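Local coordinates for putative PII-like nitrogen regulatory protein (Shewanella baltica, PDB 3CE8) that is of unknown function but, as a trimeric, putatively PII-like protein, may act in nitrogen regulation, at residues A[33-38]-A[79-84]. Residues are numbered along the deposited sequence; the frame is centred on the assembly and turned at random.
Sequences DIKDDI and CKFEIM. With EDO (1,2-ethanediol), chain E.
Ile38 and Phe81 show how a helix settles on a β-sheet largely through apolar packing; no hydrogen bond links 33-38 to 79-84. The CG2 methyl of Ile38 sits over the centre of the Phe81 ring, 3.8 Å from its centroid and only 13° off the ring normal, a CH-pi contact. The other branch of the isoleucine sends CD1 over the rim on the same side, 4.0 Å from Phe81 CE1. The Phe81 CB already points toward the helix, and chi1 -74°, with CG anti to the carbonyl carbon, brings the ring beneath Ile38.

At the ring edge a polar atom joins in: Lys35 O lies near the ring plane, 3.6 Å from Phe81 CZ. Ile38 N bonds mainly to Ile34 O, at the N-cap position of helix 35-42, and only weakly to this carbonyl.

The Lys35 methylenes CG and CD pack against the thiol sulphur of Cys79, SG lying 3.5 Å from CD, with CG anti to the backbone N (chi1 170°). Cys79 and Phe81, alternate residues of strand 74-86, thus face the helix together, and their backbones pair with Ala30 and Leu28 of strand 23-31.

An alanine in place of Phe81 would probably leave the Ile38 methyl without the ring face beneath it and open a gap between helix and sheet.

Leu53 flanks the phenyl ring, and Leu97 and Val100 of helix 90-100 touch Ile38. With helices packed on an antiparallel sheet, as in the ferredoxin-like fold of PII proteins, this face of the helix is probably seated on the strand by shape and dispersion, not by directional bonds.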
ATOM      1  N   ASP A  33       6.235   9.370  17.546  1.00 27.64           N
ATOM      2  CA  ASP A  33       7.276  10.198  18.184  1.00 27.42           C
ATOM      3  C   ASP A  33       8.599  10.312  17.393  1.00 26.54           C
ATOM      4  O   ASP A  33       9.287  11.341  17.460  1.00 26.50           O
ATOM      5  CB  ASP A  33       7.508   9.803  19.657  1.00 27.76           C
ATOM      6  CG  ASP A  33       7.927   8.359  19.833  1.00 30.55           C
ATOM      7  OD1 ASP A  33       8.280   7.706  18.825  1.00 37.11           O
ATOM      8  OD2 ASP A  33       7.905   7.881  20.989  1.00 31.60           O
ATOM      9  N   ILE A  34       8.932   9.288  16.619  1.00 25.17           N
ATOM     10  CA  ILE A  34      10.197   9.309  15.834  1.00 24.05           C
ATOM     11  C   ILE A  34       9.914   9.692  14.396  1.00 23.25           C
ATOM     12  O   ILE A  34      10.780   9.612  13.529  1.00 22.99           O
ATOM     13  CB  ILE A  34      11.001   7.974  15.845  1.00 23.67           C
ATOM     14  CG1 ILE A  34      10.144   6.820  15.310  1.00 24.42           C
ATOM     15  CG2 ILE A  34      11.551   7.696  17.216  1.00 22.44           C
ATOM     16  CD1 ILE A  34      10.917   5.527  15.018  1.00 23.67           C
ATOM     17  N   LYS A  35       8.688  10.141  14.182  1.00 23.76           N
ATOM     18  CA  LYS A  35       8.184  10.534  12.849  1.00 24.92           C
ATOM     19  C   LYS A  35       9.050  11.613  12.180  1.00 24.97           C
ATOM     20  O   LYS A  35       9.468  11.494  11.016  1.00 24.29           O
ATOM     21  CB  LYS A  35       6.706  10.991  12.962  1.00 26.32           C
ATOM     22  CG  LYS A  35       6.109  11.664  11.708  1.00 30.48           C
ATOM     23  CD  LYS A  35       4.548  11.715  11.703  1.00 33.16           C
ATOM     24  CE  LYS A  35       3.940  12.664  12.739  1.00 34.65           C
ATOM     25  NZ  LYS A  35       2.440  12.602  12.742  1.00 33.88           N
ATOM     26  N   ASP A  36       9.363  12.636  12.958  1.00 25.20           N
ATOM     27  CA  ASP A  36      10.126  13.784  12.457  1.00 26.26           C
ATOM     28  C   ASP A  36      11.568  13.395  12.222  1.00 26.09           C
ATOM     29  O   ASP A  36      12.210  13.850  11.279  1.00 26.81           O
ATOM     30  CB  ASP A  36      10.100  14.959  13.439  1.00 27.09           C
ATOM     31  CG  ASP A  36       8.696  15.495  13.699  1.00 32.70           C
ATOM     32  OD1 ASP A  36       7.732  14.714  13.559  1.00 35.92           O
ATOM     33  OD2 ASP A  36       8.566  16.697  14.074  1.00 43.78           O
ATOM     34  N   ASP A  37      12.056  12.529  13.094  1.00 25.15           N
ATOM     35  CA  ASP A  37      13.452  12.079  13.048  1.00 23.97           C
ATOM     36  C   ASP A  37      13.634  11.244  11.792  1.00 23.15           C
ATOM     37  O   ASP A  37      14.684  11.266  11.149  1.00 23.49           O
ATOM     38  CB  ASP A  37      13.813  11.271  14.296  1.00 24.14           C
ATOM     39  CG  ASP A  37      13.715  12.095  15.569  1.00 25.98           C
ATOM     40  OD1 ASP A  37      14.344  13.168  15.632  1.00 33.70           O
ATOM     41  OD2 ASP A  37      12.999  11.683  16.505  1.00 28.21           O
ATOM     42  N   ILE A  38      12.572  10.543  11.425  1.00 21.37           N
ATOM     43  CA  ILE A  38      12.629   9.699  10.248  1.00 20.89           C
ATOM     44  C   ILE A  38      12.608  10.601   9.016  1.00 21.45           C
ATOM     45  O   ILE A  38      13.322  10.380   8.040  1.00 23.67           O
ATOM     46  CB  ILE A  38      11.488   8.672  10.166  1.00 20.62           C
ATOM     47  CG1 ILE A  38      11.697   7.544  11.170  1.00 22.06           C
ATOM     48  CG2 ILE A  38      11.429   8.032   8.769  1.00 19.22           C
ATOM     49  CD1 ILE A  38      10.596   6.492  11.151  1.00 16.27           C
ATOM     50  N   CYS A  79       2.515   5.922  12.036  1.00 24.89           N
ATOM     51  CA  CYS A  79       2.824   6.649  10.848  1.00 26.50           C
ATOM     52  C   CYS A  79       3.417   5.662   9.862  1.00 24.70           C
ATOM     53  O   CYS A  79       4.364   4.961  10.161  1.00 25.50           O
ATOM     54  CB  CYS A  79       3.796   7.779  11.191  1.00 28.42           C
ATOM     55  SG  CYS A  79       4.231   8.834   9.783  1.00 45.02           S
ATOM     56  N   LYS A  80       2.817   5.601   8.687  1.00 22.82           N
ATOM     57  CA  LYS A  80       3.255   4.702   7.641  1.00 22.25           C
ATOM     58  C   LYS A  80       3.906   5.472   6.511  1.00 22.10           C
ATOM     59  O   LYS A  80       3.287   6.276   5.778  1.00 20.96           O
ATOM     60  CB  LYS A  80       2.084   3.862   7.125  1.00 21.66           C
ATOM     61  CG  LYS A  80       2.383   2.860   5.999  1.00 20.04           C
ATOM     62  CD  LYS A  80       1.048   2.380   5.395  1.00 24.29           C
ATOM     63  CE  LYS A  80       1.143   1.426   4.233  1.00 28.61           C
ATOM     64  NZ  LYS A  80      -0.208   1.174   3.616  1.00 31.53           N
ATOM     65  N   PHE A  81       5.188   5.159   6.408  1.00 21.81           N
ATOM     66  CA  PHE A  81       6.085   5.705   5.410  1.00 22.19           C
ATOM     67  C   PHE A  81       6.236   4.723   4.280  1.00 21.85           C
ATOM     68  O   PHE A  81       6.320   3.517   4.488  1.00 23.44           O
ATOM     69  CB  PHE A  81       7.499   5.920   5.982  1.00 22.82           C
ATOM     70  CG  PHE A  81       7.633   7.106   6.941  1.00 25.61           C
ATOM     71  CD1 PHE A  81       7.404   6.955   8.298  1.00 25.11           C
ATOM     72  CD2 PHE A  81       8.039   8.352   6.477  1.00 23.84           C
ATOM     73  CE1 PHE A  81       7.548   8.026   9.150  1.00 26.09           C
ATOM     74  CE2 PHE A  81       8.166   9.424   7.330  1.00 23.65           C
ATOM     75  CZ  PHE A  81       7.931   9.266   8.660  1.00 22.88           C
ATOM     76  N   GLU A  82       6.264   5.266   3.079  1.00 20.47           N
ATOM     77  CA  GLU A  82       6.558   4.492   1.877  1.00 20.93           C
ATOM     78  C   GLU A  82       7.655   5.212   1.124  1.00 20.81           C
ATOM     79  O   GLU A  82       7.528   6.397   0.775  1.00 20.41           O
ATOM     80  CB  GLU A  82       5.315   4.282   1.016  1.00 22.26           C
ATOM     81  CG  GLU A  82       4.299   3.393   1.698  1.00 22.04           C
ATOM     82  CD  GLU A  82       3.172   2.924   0.800  1.00 29.61           C
ATOM     83  OE1 GLU A  82       3.063   3.323  -0.379  1.00 37.80           O
ATOM     84  OE2 GLU A  82       2.393   2.105   1.286  1.00 34.62           O
ATOM     85  N   ILE A  83       8.739   4.466   0.927  1.00 21.15           N
ATOM     86  CA  ILE A  83       9.979   4.969   0.353  1.00 21.32           C
ATOM     87  C   ILE A  83      10.546   4.133  -0.791  1.00 22.59           C
ATOM     88  O   ILE A  83      11.128   3.066  -0.627  1.00 24.33           O
ATOM     89  CB  ILE A  83      11.053   5.069   1.460  1.00 21.54           C
ATOM     90  CG1 ILE A  83      10.467   5.805   2.669  1.00 21.17           C
ATOM     91  CG2 ILE A  83      12.357   5.739   0.957  1.00 21.63           C
ATOM     92  CD1 ILE A  83      11.027   5.299   3.932  1.00 16.03           C
HETATM   93  N   MSE A  84      10.328   4.670  -1.968  1.00 22.51           N
HETATM   94  CA  MSE A  84      10.836   4.096  -3.200  0.50 21.87           C
HETATM   95  C   MSE A  84      12.324   4.404  -3.210  1.00 22.75           C
HETATM   96  O   MSE A  84      12.751   5.533  -2.924  1.00 24.08           O
HETATM   97  CB  MSE A  84      10.164   4.697  -4.442  0.50 21.10           C
HETATM   98  CG  MSE A  84      10.581   4.015  -5.728  0.50 19.91           C
HETATM   99 SE   MSE A  84       9.729   2.297  -5.868  0.38 17.60          SE
HETATM  100  CE  MSE A  84       7.889   2.885  -5.710  0.50 24.51           C
TER
HETATM  101  C1  EDO E 105       7.031   6.733  -2.726  1.00 81.79           C
HETATM  102  O1  EDO E 105       6.146   7.420  -1.835  1.00 80.99           O
HETATM  103  C2  EDO E 105       7.813   7.706  -3.590  1.00 81.06           C
HETATM  104  O2  EDO E 105       9.080   7.603  -2.970  1.00 79.27           O